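Local coordinates for vacuolar aminopeptidase 1 (Saccharomyces cerevisiae, PDB 5JGF), which removes amino acids from the N-terminus of peptides and proteins in the vacuole as a zinc-dependent M18 aminopeptidase, and is the major cargo of the cytoplasm-to-vacuole targeting pathway, at residues Ala72-Lys77 with Cys276-Val281; Phe289-Leu294 with Gly311-Val316; Ala387-Leu392 with Val453-Gly458; Arg394-Lys399 with Phe460-Ser465; Ile415-Ala420 with Thr427-Ile432. One frame throughout, in Å; residues are numbered along the deposited sequence.

Interaction 1 (Ala72-Lys77 with Cys276-Val281); sequences AFILGK and CYAKDV
Ile74, in the strand 69-76, carries this contact from its side alone: its branches spread over Tyr277, Ala278 and Val281, in the last part of helix 261-278 and the turn after it. Ile74 CD1 lies 3.7 Å from Ala278 CB, and the same methyl sits 4.0 Å from Tyr277 CD1, at the ring's edge and near its plane. The other branch, Ile74 CG2, comes within 4.1 Å of Val281 CG1. The isoleucine torsions explain this split: CG1 stands opposite the carbonyl carbon (chi1 -52°) and the chain then runs extended to CD1 (chi2 172°), so CD1 reaches the helix while CG2 faces the turn. Within the segment Cys276-Val281, Val281 CG2 covers one face of the Tyr277 ring, 3.4 Å above its plane and toward the rim, so the valine packs on strand and ring at once.

Backbone bonds shape the receiving surface. A type I beta turn from Ala278 to Val281 is closed by Val281 N to Ala278 O at 3.1 Å, and it folds Val281 back beside the helix. Ala278 O also accepts a bond from Lys60 NZ. The Tyr277 ring meets that of Phe460 with the planes about 30° apart, while the backbone of Ile74 is bonded to Ser290 within the sheet.

With hydrocarbon alone meeting between the strand and the helix with its turn, shape and burial rather than directional bonds hold this corner of the alpha/beta domain.

Interaction 2 (Phe289-Leu294 with Gly311-Val316); sequences FSTVTL and GLLESV
Leu313 is the side chain through which helix 312-324 meets Thr291 and Thr293 of the strand. The segment begins at Gly311, the N-cap, whose O receives Ser315 N at 3.0 Å and so starts the helix. Leu312 follows, its O bonded to Val316 N at 2.9 Å. Leu313 holds CG opposite its backbone N (chi1 171°), which sends CD1 to the strand: the methyl lies 3.8 Å from Thr291 CG2 and also 3.8 Å from Thr293 OG1. Both threonine hydroxyls have partners in the next strand, Thr291 OG1 with Ala72 O and Thr293 OG1 with Ser71 OG, and this leaves the leucine to pack on a surface whose polar groups are already bonded. Glu314 turns to Gln422, and Ser315 packs on His332 of a neighbouring subunit. At Val316 the carbonyl O stands at the edge of the Phe289 ring, 4.4 Å from CZ, and is bonded to Ser320 OG; the Val316 side chain packs on Ser71 and Phe73. Helix and strand axes pass 9.6 Å apart at 145°. The helix thus covers one face of the sheet across strands 69-76 and 289-295, while Val292 points the other way, onto Met271 and Leu274 of helix 261-278.

Interaction 3 (Ala387-Leu392 with Val453-Gly458); sequences ALVEEL and VKFFNG
Beside Leu392, which packs against Phe455 and Gly458, Glu391 offers a carboxylate oxygen that two cations grip: OE1 forms salt bridges with Arg394 NH2 and with Lys141 NZ of a neighbouring subunit. On the facing helix Lys454 NZ makes a salt bridge to Asp398 OD1 at 3.0 Å, joining helix 448-468 to the loop that follows helix 383-396.

The contact itself is apolar. The Phe455 ring reaches across from helix 448-468, its CG opposite the backbone N (chi1 175°), and brings CZ to 3.9 Å from Val389 CG1. That methyl is also 4.1 Å from Phe455 CE1, and the two side chains meet at about a right angle. Leu392 divides its branches: CD2 approaches Phe455 CZ at 4.3 Å, whereas CD1 lies 3.9 Å from Gly458 O. Gly458 has no side chain to stand between the helices, and so the leucine methyl comes up to the backbone itself. The short axes cross at 106°, with a closest approach of 11.4 Å, a separation spanned by the length of Phe455. Toward the sheet, Val389 packs on Ile428 and Phe455 on Leu430 of strand 426-434.

The contact is mainly hydrocarbon packing between two steeply crossed helices and the sheet, so burial holds it; the ionic links lie outside that packing, Glu391 to Lys141 joining helix 383-396 to a neighbouring subunit and Lys454 to Asp398 tying helix 448-468 to the end of its partner within the chain.

Interaction 4 (Arg394-Lys399 with Phe460-Ser465); sequences RRNGDK and FKHWRS
Arg395 and Asn396, in the last turn of helix 383-396, face Ser465 and His462 on the C-terminal helix 448-468, a helix pair on one side of the alpha/beta domain. The first helix stops at Gly397, which takes a positive phi, and the second is kinked where the N atoms of Arg464 and Ser465 lack their bonds to the preceding turn.

A water supplies the polar link. It accepts from Arg395 NH2 at 3.1 Å and donates to Ser465 O at 3.0 Å, bridging the helices. Arg395 NH1 stands 3.5 Å from Ser465 OG, which lies at the edge of the guanidinium and in its plane. The arginine chain runs extended from CG to NE, long enough to reach the other helix, and NE is held by a salt bridge to Glu391 OE2.

A side-chain hydrogen bond braces the helix end. Asn396 ND2 gives Asp398 OD2 a short, nearly straight bond of 2.7 Å (166°), in the amide's own plane and on the syn side of the carboxylate, 27° out of the carboxylate plane. An alanine in place of Asn396 would remove the N-H that OD2 uses, and the Asp398 carboxylate, held then mainly through OD1, would probably turn more freely.

Van der Waals contact completes the pairing. Asn396 OD1 meets the rim of the imidazole, in the ring plane and 3.9 Å from His462 CE1, with amide and ring turned 57° against each other. Over the centre of one face of that imidazole sits Lys461 CB, 3.7 Å above the plane.

Interaction 5 (Ile415-Ala420 with Thr427-Ile432); sequences IGPSLA and TIDLGI
Helix 416-423 and strand 426-434 form a tight helix-to-strand connection next to the zinc site of this M18 peptidase, with Gly416 against Asp429 and Ala420 against Thr427. The short axes run nearly antiparallel, at 166° and 8.3 Å apart.

At the start of the helix Asp429 OD2 comes within 3.4 Å of Gly416 CA, and Pro417 CD is 3.9 Å from the same oxygen. A beta carbon on Gly416 would run into OD2, so the lack of a side chain is what lets the carboxylate in. One turn on, Ala420 CB packs closely on Thr427 OG1, at 3.2 Å. Thr427 holds OG1 opposite its carbonyl carbon (chi1 -60°), which places the hydroxyl against the alanine while CG2 rests 3.7 Å from Gly416 O; the hydroxyl bonds to Ala425 O.

The Asp429 carboxylate is held by several groups. OD1 takes bonds from Thr414 OG1 and Ser342 OG, and OD2 from Ala380 N; Thr414 OG1 is also bonded to Gly416 N, tying acid and helix start together. With an alanine in place of Asp429, Thr414, Ser342 and the Ala380 amide would probably be left without their acceptor beside the metal site. The Asp429 side chain is about 5 Å from that of the zinc ligand Asp344.

The strand lies between 339-347 and 369-372 in the mixed sheet, with helix 448-468 meeting Leu430, and Pro417 packs on Leu303 of a neighbouring subunit.

All five contacts belong to the alpha/beta part of the chain built on the mixed sheet. Interactions 1 and 2, with centres 14 Å apart, use its neighbouring strands 69-76 and 289-295 respectively and follow each other along the chain. Interactions 3 and 4 both join helices 383-396 and 448-468; their centres lie 4 Å apart and their segments alternate in sequence. Interaction 5 is nested inside the loops those two close; Val389 and Phe455 of interaction 3 pack on its strand 426-434. Phe460 and Tyr277 connect interaction 4 to interaction 1. Helices thus pack along the sheet from its 69-76 side to strand 426-434, near the zinc ions, and interactions 3 and 5 reach the same neighbouring subunit of the dodecamer.

Interaction 1 (Ala72-Lys77 with Cys276-Val281)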
# COMPACT_ATOMS: atom_id res chain seq x y z
N ALA D 72 46.16 0.67 35.76
CA ALA D 72 46.88 1.08 36.96
C ALA D 72 46.64 -0.02 37.97
O ALA D 72 45.53 -0.52 38.10
CB ALA D 72 46.32 2.40 37.48
N PHE D 73 47.69 -0.42 38.69
CA PHE D 73 47.53 -1.47 39.67
C PHE D 73 48.41 -1.34 40.90
O PHE D 73 49.46 -0.69 40.87
CB PHE D 73 47.73 -2.84 39.00
CG PHE D 73 49.05 -3.01 38.30
CD1 PHE D 73 50.08 -3.74 38.88
CD2 PHE D 73 49.25 -2.47 37.03
CE1 PHE D 73 51.29 -3.95 38.21
CE2 PHE D 73 50.46 -2.66 36.35
CZ PHE D 73 51.48 -3.41 36.94
N ILE D 74 47.95 -1.96 41.97
CA ILE D 74 48.65 -1.97 43.25
C ILE D 74 48.83 -3.43 43.63
O ILE D 74 47.86 -4.17 43.77
CB ILE D 74 47.81 -1.27 44.34
CG1 ILE D 74 47.38 0.12 43.85
CG2 ILE D 74 48.62 -1.15 45.63
CD1 ILE D 74 46.40 0.81 44.77
N LEU D 75 50.09 -3.85 43.79
CA LEU D 75 50.40 -5.23 44.13
C LEU D 75 51.08 -5.29 45.49
O LEU D 75 52.13 -4.69 45.71
CB LEU D 75 51.33 -5.81 43.05
CG LEU D 75 51.86 -7.24 43.21
CD1 LEU D 75 50.72 -8.24 43.37
CD2 LEU D 75 52.70 -7.58 42.00
N GLY D 76 50.46 -6.03 46.41
CA GLY D 76 51.00 -6.14 47.76
C GLY D 76 52.11 -7.17 47.89
O GLY D 76 52.07 -8.22 47.25
N LYS D 77 53.09 -6.86 48.73
CA LYS D 77 54.22 -7.76 48.95
C LYS D 77 53.75 -9.13 49.42
O LYS D 77 54.37 -10.14 49.10
CB LYS D 77 55.16 -7.16 50.00
CG LYS D 77 56.30 -8.07 50.41
CD LYS D 77 57.16 -7.42 51.48
CE LYS D 77 58.24 -8.37 51.98
NZ LYS D 77 59.01 -7.78 53.12
N CYS D 276 42.56 7.59 45.94
CA CYS D 276 42.23 7.86 47.34
C CYS D 276 42.55 6.64 48.18
O CYS D 276 43.06 6.75 49.29
CB CYS D 276 40.74 8.19 47.48
SG CYS D 276 40.26 9.78 46.80
N TYR D 277 42.24 5.46 47.64
CA TYR D 277 42.49 4.20 48.32
C TYR D 277 43.98 3.94 48.45
O TYR D 277 44.47 3.53 49.51
CB TYR D 277 41.80 3.07 47.55
CG TYR D 277 42.29 1.68 47.91
CD1 TYR D 277 43.16 0.99 47.06
CD2 TYR D 277 41.87 1.04 49.08
CE1 TYR D 277 43.61 -0.29 47.38
CE2 TYR D 277 42.31 -0.23 49.40
CZ TYR D 277 43.18 -0.89 48.55
OH TYR D 277 43.62 -2.16 48.86
N ALA D 278 44.71 4.18 47.36
CA ALA D 278 46.15 3.96 47.32
C ALA D 278 46.91 4.79 48.36
O ALA D 278 47.97 4.38 48.83
CB ALA D 278 46.68 4.27 45.93
N LYS D 279 46.37 5.95 48.70
CA LYS D 279 47.00 6.85 49.66
C LYS D 279 47.26 6.18 51.01
O LYS D 279 48.24 6.49 51.68
CB LYS D 279 46.14 8.10 49.85
N ASP D 280 46.38 5.27 51.40
CA ASP D 280 46.53 4.60 52.69
C ASP D 280 47.02 3.17 52.57
O ASP D 280 47.02 2.43 53.56
CB ASP D 280 45.22 4.61 53.46
CG ASP D 280 44.77 6.01 53.82
OD1 ASP D 280 45.65 6.84 54.14
OD2 ASP D 280 43.56 6.28 53.78
N VAL D 281 47.43 2.77 51.38
CA VAL D 281 47.90 1.41 51.19
C VAL D 281 49.41 1.31 51.23
O VAL D 281 50.10 2.03 50.51
CB VAL D 281 47.46 0.83 49.84
CG1 VAL D 281 48.13 -0.52 49.62
CG2 VAL D 281 45.96 0.68 49.81

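Interaction 2 (Phe289-Leu294 with Gly311-Val316)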
# COMPACT_ATOMS: atom_id res chain seq x y z
N PHE D 289 45.84 -7.33 45.42
CA PHE D 289 46.23 -6.98 44.05
C PHE D 289 44.98 -6.24 43.56
O PHE D 289 43.93 -6.86 43.38
CB PHE D 289 46.49 -8.24 43.23
CG PHE D 289 47.16 -7.99 41.89
CD1 PHE D 289 47.81 -9.03 41.23
CD2 PHE D 289 47.13 -6.73 41.28
CE1 PHE D 289 48.42 -8.83 39.98
CE2 PHE D 289 47.73 -6.52 40.04
CZ PHE D 289 48.38 -7.57 39.39
N SER D 290 45.10 -4.93 43.37
CA SER D 290 43.98 -4.10 42.93
C SER D 290 44.29 -3.39 41.62
O SER D 290 45.44 -3.05 41.36
CB SER D 290 43.66 -3.05 44.00
OG SER D 290 43.43 -3.65 45.26
N THR D 291 43.27 -3.16 40.80
CA THR D 291 43.50 -2.48 39.54
C THR D 291 42.27 -1.82 38.95
O THR D 291 41.14 -2.27 39.15
CB THR D 291 44.06 -3.43 38.46
OG1 THR D 291 44.14 -2.74 37.21
CG2 THR D 291 43.15 -4.64 38.28
N VAL D 292 42.52 -0.73 38.23
CA VAL D 292 41.48 -0.04 37.48
C VAL D 292 42.08 -0.07 36.08
O VAL D 292 43.17 0.44 35.86
CB VAL D 292 41.29 1.42 37.90
CG1 VAL D 292 40.41 2.13 36.86
CG2 VAL D 292 40.62 1.50 39.26
N THR D 293 41.39 -0.72 35.16
CA THR D 293 41.87 -0.79 33.79
C THR D 293 40.86 -0.06 32.92
O THR D 293 39.66 -0.32 33.00
CB THR D 293 42.05 -2.25 33.35
OG1 THR D 293 43.06 -2.86 34.18
CG2 THR D 293 42.51 -2.32 31.90
N LEU D 294 41.37 0.87 32.12
CA LEU D 294 40.57 1.71 31.23
C LEU D 294 40.77 1.30 29.78
O LEU D 294 41.90 1.29 29.28
CB LEU D 294 40.98 3.17 31.42
CG LEU D 294 40.97 3.65 32.88
CD1 LEU D 294 41.45 5.09 32.95
CD2 LEU D 294 39.57 3.51 33.46
N GLY D 311 42.77 -7.81 25.94
CA GLY D 311 43.38 -8.40 27.12
C GLY D 311 44.47 -7.71 27.92
O GLY D 311 45.32 -8.39 28.49
N LEU D 312 44.46 -6.38 28.00
CA LEU D 312 45.49 -5.70 28.78
C LEU D 312 45.41 -6.11 30.26
O LEU D 312 46.44 -6.25 30.92
CB LEU D 312 45.36 -4.18 28.65
CG LEU D 312 46.40 -3.38 29.45
CD1 LEU D 312 47.81 -3.76 28.99
CD2 LEU D 312 46.16 -1.89 29.28
N LEU D 313 44.20 -6.30 30.77
CA LEU D 313 44.01 -6.69 32.17
C LEU D 313 44.70 -8.02 32.45
O LEU D 313 45.49 -8.14 33.39
CB LEU D 313 42.53 -6.82 32.49
CG LEU D 313 42.20 -7.44 33.86
CD1 LEU D 313 42.67 -6.53 34.98
CD2 LEU D 313 40.70 -7.68 33.96
N GLU D 314 44.38 -9.02 31.63
CA GLU D 314 44.96 -10.35 31.77
C GLU D 314 46.48 -10.29 31.65
O GLU D 314 47.20 -10.99 32.36
CB GLU D 314 44.39 -11.29 30.69
CG GLU D 314 42.87 -11.50 30.73
CD GLU D 314 42.10 -10.51 29.86
OE1 GLU D 314 42.08 -9.31 30.18
OE2 GLU D 314 41.52 -10.95 28.84
N SER D 315 46.96 -9.44 30.75
CA SER D 315 48.40 -9.28 30.55
C SER D 315 49.07 -8.73 31.80
O SER D 315 50.10 -9.24 32.24
CB SER D 315 48.66 -8.34 29.37
OG SER D 315 50.05 -8.09 29.24
N VAL D 316 48.49 -7.67 32.36
CA VAL D 316 49.02 -7.04 33.56
C VAL D 316 49.13 -8.04 34.70
O VAL D 316 50.16 -8.12 35.38
CB VAL D 316 48.13 -5.85 34.00
CG1 VAL D 316 48.49 -5.41 35.42
CG2 VAL D 316 48.29 -4.70 33.03

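Interaction 3 (Ala387-Leu392 with Val453-Gly458)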
# COMPACT_ATOMS: atom_id res chain seq x y z
N ALA D 387 24.49 -10.14 45.27
CA ALA D 387 24.53 -10.24 46.73
C ALA D 387 25.80 -9.59 47.28
O ALA D 387 25.75 -8.89 48.29
CB ALA D 387 24.47 -11.71 47.14
N LEU D 388 26.92 -9.82 46.61
CA LEU D 388 28.19 -9.25 47.05
C LEU D 388 28.17 -7.73 47.06
O LEU D 388 28.62 -7.10 48.01
CB LEU D 388 29.34 -9.75 46.17
CG LEU D 388 30.72 -9.20 46.54
CD1 LEU D 388 31.77 -10.25 46.30
CD2 LEU D 388 31.01 -7.95 45.72
N VAL D 389 27.64 -7.14 45.99
CA VAL D 389 27.56 -5.69 45.90
C VAL D 389 26.59 -5.12 46.94
O VAL D 389 26.85 -4.07 47.53
CB VAL D 389 27.13 -5.23 44.48
CG1 VAL D 389 26.76 -3.75 44.49
CG2 VAL D 389 28.27 -5.48 43.50
N GLU D 390 25.49 -5.81 47.17
CA GLU D 390 24.52 -5.33 48.14
C GLU D 390 25.08 -5.44 49.56
O GLU D 390 24.84 -4.58 50.40
CB GLU D 390 23.19 -6.07 47.98
CG GLU D 390 22.63 -5.90 46.56
CD GLU D 390 21.22 -6.45 46.36
OE1 GLU D 390 20.93 -7.57 46.81
OE2 GLU D 390 20.41 -5.74 45.73
N GLU D 391 25.85 -6.50 49.83
CA GLU D 391 26.45 -6.68 51.15
C GLU D 391 27.53 -5.61 51.32
O GLU D 391 27.63 -4.97 52.37
CB GLU D 391 27.06 -8.08 51.27
CG GLU D 391 27.88 -8.32 52.54
CD GLU D 391 27.06 -8.16 53.81
OE1 GLU D 391 25.95 -8.73 53.87
OE2 GLU D 391 27.53 -7.48 54.74
N LEU D 392 28.32 -5.42 50.27
CA LEU D 392 29.39 -4.43 50.26
C LEU D 392 28.81 -3.04 50.54
O LEU D 392 29.38 -2.26 51.31
CB LEU D 392 30.06 -4.45 48.88
CG LEU D 392 31.32 -3.63 48.65
CD1 LEU D 392 32.43 -4.10 49.57
CD2 LEU D 392 31.73 -3.77 47.19
N VAL D 453 32.55 7.64 43.48
CA VAL D 453 33.87 7.53 44.07
C VAL D 453 33.77 6.82 45.42
O VAL D 453 34.55 5.92 45.73
CB VAL D 453 34.50 8.92 44.31
CG1 VAL D 453 35.80 8.78 45.11
CG2 VAL D 453 34.78 9.60 42.97
N LYS D 454 32.78 7.22 46.21
CA LYS D 454 32.58 6.64 47.53
C LYS D 454 32.34 5.13 47.43
O LYS D 454 32.93 4.35 48.18
CB LYS D 454 31.39 7.31 48.23
CG LYS D 454 31.14 6.83 49.65
CD LYS D 454 30.10 7.70 50.34
CE LYS D 454 28.90 6.90 50.82
NZ LYS D 454 29.27 5.85 51.81
N PHE D 455 31.50 4.72 46.50
CA PHE D 455 31.23 3.30 46.34
C PHE D 455 32.47 2.52 45.91
O PHE D 455 32.79 1.48 46.49
CB PHE D 455 30.12 3.07 45.32
CG PHE D 455 29.89 1.62 45.02
CD1 PHE D 455 29.24 0.80 45.94
CD2 PHE D 455 30.38 1.06 43.85
CE1 PHE D 455 29.08 -0.55 45.70
CE2 PHE D 455 30.23 -0.30 43.60
CZ PHE D 455 29.58 -1.11 44.53
N PHE D 456 33.16 3.01 44.88
CA PHE D 456 34.35 2.33 44.36
C PHE D 456 35.47 2.28 45.40
O PHE D 456 36.24 1.32 45.43
CB PHE D 456 34.85 3.04 43.10
CG PHE D 456 33.93 2.89 41.92
CD1 PHE D 456 33.71 3.96 41.05
CD2 PHE D 456 33.29 1.68 41.67
CE1 PHE D 456 32.87 3.82 39.95
CE2 PHE D 456 32.44 1.54 40.57
CZ PHE D 456 32.23 2.61 39.71
N ASN D 457 35.55 3.31 46.24
CA ASN D 457 36.56 3.36 47.28
C ASN D 457 36.24 2.23 48.26
O ASN D 457 37.12 1.48 48.69
CB ASN D 457 36.52 4.71 48.00
CG ASN D 457 37.67 4.89 48.99
OD1 ASN D 457 37.51 5.49 50.04
ND2 ASN D 457 38.84 4.37 48.64
N GLY D 458 34.96 2.12 48.59
CA GLY D 458 34.51 1.07 49.50
C GLY D 458 34.79 -0.31 48.93
O GLY D 458 35.07 -1.26 49.67

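Interaction 4 (Arg394-Lys399 with Phe460-Ser465)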
# COMPACT_ATOMS: atom_id res chain seq x y z
N ARG D 394 25.87 -2.31 52.04
CA ARG D 394 25.33 -2.25 53.39
C ARG D 394 26.44 -1.96 54.40
O ARG D 394 26.23 -1.22 55.36
CB ARG D 394 24.62 -3.56 53.75
CG ARG D 394 23.30 -3.78 53.01
CD ARG D 394 22.48 -4.91 53.63
NE ARG D 394 23.09 -6.22 53.45
CZ ARG D 394 22.89 -7.00 52.39
NH1 ARG D 394 22.09 -6.61 51.41
NH2 ARG D 394 23.50 -8.18 52.32
N ARG D 395 27.62 -2.53 54.17
CA ARG D 395 28.75 -2.32 55.06
C ARG D 395 29.35 -0.92 54.96
O ARG D 395 29.74 -0.34 55.98
CB ARG D 395 29.86 -3.35 54.79
CG ARG D 395 29.48 -4.79 55.10
CD ARG D 395 30.71 -5.69 55.02
NE ARG D 395 30.38 -7.09 55.27
CZ ARG D 395 31.29 -8.06 55.36
NH1 ARG D 395 32.58 -7.78 55.24
NH2 ARG D 395 30.91 -9.31 55.58
N ASN D 396 29.42 -0.38 53.75
CA ASN D 396 30.01 0.94 53.51
C ASN D 396 29.02 2.09 53.61
O ASN D 396 29.41 3.26 53.48
CB ASN D 396 30.69 0.97 52.13
CG ASN D 396 31.73 2.09 52.00
OD1 ASN D 396 32.59 2.26 52.86
ND2 ASN D 396 31.65 2.84 50.90
N GLY D 397 27.75 1.78 53.82
CA GLY D 397 26.76 2.84 53.91
C GLY D 397 26.43 3.41 52.54
O GLY D 397 26.13 4.60 52.42
N ASP D 398 26.50 2.58 51.51
CA ASP D 398 26.17 3.01 50.16
C ASP D 398 24.81 2.47 49.79
O ASP D 398 24.35 1.47 50.34
CB ASP D 398 27.18 2.48 49.14
CG ASP D 398 28.56 3.06 49.32
OD1 ASP D 398 28.68 4.30 49.35
OD2 ASP D 398 29.52 2.27 49.42
N LYS D 399 24.16 3.14 48.84
CA LYS D 399 22.86 2.71 48.37
C LYS D 399 23.06 2.10 46.98
O LYS D 399 23.91 2.56 46.21
CB LYS D 399 21.90 3.90 48.30
CG LYS D 399 21.58 4.53 49.66
CD LYS D 399 20.78 3.56 50.54
CE LYS D 399 20.03 4.28 51.67
NZ LYS D 399 20.86 4.51 52.89
N PHE D 460 37.36 -1.26 46.89
CA PHE D 460 38.77 -1.62 47.06
C PHE D 460 39.10 -1.94 48.51
O PHE D 460 39.88 -2.85 48.79
CB PHE D 460 39.67 -0.49 46.54
CG PHE D 460 39.73 -0.40 45.04
CD1 PHE D 460 40.07 -1.51 44.28
CD2 PHE D 460 39.44 0.79 44.39
CE1 PHE D 460 40.14 -1.44 42.90
CE2 PHE D 460 39.51 0.88 43.00
CZ PHE D 460 39.86 -0.24 42.25
N LYS D 461 38.50 -1.20 49.43
CA LYS D 461 38.75 -1.43 50.85
C LYS D 461 38.17 -2.73 51.39
O LYS D 461 38.84 -3.45 52.13
CB LYS D 461 38.18 -0.28 51.68
CG LYS D 461 38.93 1.03 51.60
CD LYS D 461 38.21 2.08 52.43
CE LYS D 461 38.97 3.39 52.48
NZ LYS D 461 38.20 4.44 53.20
N HIS D 462 36.93 -3.05 51.01
CA HIS D 462 36.26 -4.21 51.56
C HIS D 462 35.84 -5.40 50.69
O HIS D 462 35.29 -6.36 51.22
CB HIS D 462 35.03 -3.73 52.33
CG HIS D 462 35.30 -2.55 53.22
ND1 HIS D 462 34.64 -1.35 53.08
CD2 HIS D 462 36.16 -2.39 54.26
CE1 HIS D 462 35.08 -0.50 53.99
NE2 HIS D 462 36.00 -1.11 54.72
N TRP D 463 36.08 -5.37 49.39
CA TRP D 463 35.63 -6.50 48.56
C TRP D 463 36.21 -7.85 48.98
O TRP D 463 35.50 -8.85 48.98
CB TRP D 463 35.93 -6.26 47.08
CG TRP D 463 37.32 -6.61 46.66
CD1 TRP D 463 38.41 -5.79 46.67
CD2 TRP D 463 37.78 -7.89 46.21
NE1 TRP D 463 39.52 -6.48 46.25
CE2 TRP D 463 39.17 -7.77 45.97
CE3 TRP D 463 37.16 -9.12 46.00
CZ2 TRP D 463 39.94 -8.84 45.52
CZ3 TRP D 463 37.93 -10.19 45.55
CH2 TRP D 463 39.31 -10.04 45.31
N ARG D 464 37.49 -7.88 49.32
CA ARG D 464 38.13 -9.14 49.70
C ARG D 464 37.46 -9.74 50.94
O ARG D 464 37.13 -10.92 50.97
CB ARG D 464 39.63 -8.93 49.96
CG ARG D 464 40.43 -10.22 50.20
CD ARG D 464 40.35 -11.19 49.02
NE ARG D 464 39.23 -12.13 49.15
CZ ARG D 464 38.88 -13.01 48.23
NH1 ARG D 464 39.54 -13.10 47.08
NH2 ARG D 464 37.86 -13.83 48.45
N SER D 465 37.24 -8.90 51.96
CA SER D 465 36.61 -9.35 53.19
C SER D 465 35.18 -9.84 52.97
O SER D 465 34.74 -10.80 53.60
CB SER D 465 36.61 -8.22 54.22
OG SER D 465 35.97 -8.63 55.42
O HOH W 1 33.68 -10.55 56.38

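Interaction 5 (Ile415-Ala420 with Thr427-Ile432)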
# COMPACT_ATOMS: atom_id res chain seq x y z
N ILE D 415 31.51 -4.20 28.30
CA ILE D 415 32.68 -5.07 28.20
C ILE D 415 32.59 -6.18 29.24
O ILE D 415 33.43 -7.08 29.28
CB ILE D 415 33.99 -4.29 28.45
CG1 ILE D 415 33.98 -3.72 29.87
CG2 ILE D 415 34.14 -3.17 27.43
CD1 ILE D 415 35.24 -2.95 30.24
N GLY D 416 31.56 -6.11 30.09
CA GLY D 416 31.39 -7.09 31.15
C GLY D 416 31.50 -8.55 30.75
O GLY D 416 32.35 -9.28 31.28
N PRO D 417 30.64 -9.02 29.84
CA PRO D 417 30.68 -10.41 29.39
C PRO D 417 32.05 -10.81 28.83
O PRO D 417 32.50 -11.94 29.04
CB PRO D 417 29.57 -10.46 28.34
CG PRO D 417 28.56 -9.51 28.91
CD PRO D 417 29.42 -8.34 29.37
N SER D 418 32.70 -9.89 28.12
CA SER D 418 34.01 -10.16 27.55
C SER D 418 35.04 -10.41 28.66
O SER D 418 35.77 -11.40 28.63
CB SER D 418 34.48 -8.99 26.68
OG SER D 418 33.69 -8.87 25.51
N LEU D 419 35.09 -9.51 29.64
CA LEU D 419 36.05 -9.67 30.74
C LEU D 419 35.79 -10.94 31.54
O LEU D 419 36.73 -11.66 31.89
CB LEU D 419 36.01 -8.44 31.66
CG LEU D 419 36.44 -7.11 31.04
CD1 LEU D 419 36.43 -6.03 32.11
CD2 LEU D 419 37.84 -7.24 30.44
N ALA D 420 34.52 -11.23 31.82
CA ALA D 420 34.17 -12.43 32.58
C ALA D 420 34.57 -13.71 31.84
O ALA D 420 35.12 -14.64 32.44
CB ALA D 420 32.66 -12.44 32.86
N THR D 427 32.07 -11.45 37.34
CA THR D 427 32.06 -10.05 36.93
C THR D 427 30.69 -9.43 37.18
O THR D 427 29.66 -10.05 36.93
CB THR D 427 32.41 -9.96 35.43
OG1 THR D 427 33.72 -10.51 35.22
CG2 THR D 427 32.37 -8.51 34.95
N ILE D 428 30.70 -8.20 37.68
CA ILE D 428 29.47 -7.49 37.99
C ILE D 428 29.36 -6.20 37.18
O ILE D 428 30.23 -5.33 37.27
CB ILE D 428 29.42 -7.13 39.49
CG1 ILE D 428 29.65 -8.41 40.31
CG2 ILE D 428 28.08 -6.49 39.84
CD1 ILE D 428 30.28 -8.16 41.66
N ASP D 429 28.32 -6.10 36.36
CA ASP D 429 28.11 -4.90 35.57
C ASP D 429 27.29 -3.91 36.38
O ASP D 429 26.22 -4.24 36.88
CB ASP D 429 27.38 -5.24 34.26
CG ASP D 429 28.34 -5.63 33.15
OD1 ASP D 429 29.04 -4.74 32.61
OD2 ASP D 429 28.41 -6.83 32.82
N LEU D 430 27.82 -2.70 36.52
CA LEU D 430 27.14 -1.64 37.26
C LEU D 430 27.73 -0.32 36.81
O LEU D 430 28.63 -0.29 35.97
CB LEU D 430 27.36 -1.83 38.77
CG LEU D 430 28.78 -2.11 39.28
CD1 LEU D 430 29.69 -0.92 39.03
CD2 LEU D 430 28.72 -2.43 40.78
N GLY D 431 27.24 0.78 37.36
CA GLY D 431 27.77 2.06 36.96
C GLY D 431 26.95 3.20 37.49
O GLY D 431 25.96 3.00 38.19
N ILE D 432 27.39 4.41 37.16
CA ILE D 432 26.69 5.62 37.58
C ILE D 432 25.69 5.87 36.46
O ILE D 432 26.06 5.93 35.29
CB ILE D 432 27.67 6.80 37.69
CG1 ILE D 432 28.74 6.48 38.74
CG2 ILE D 432 26.91 8.08 38.06
CD1 ILE D 432 29.87 7.50 38.83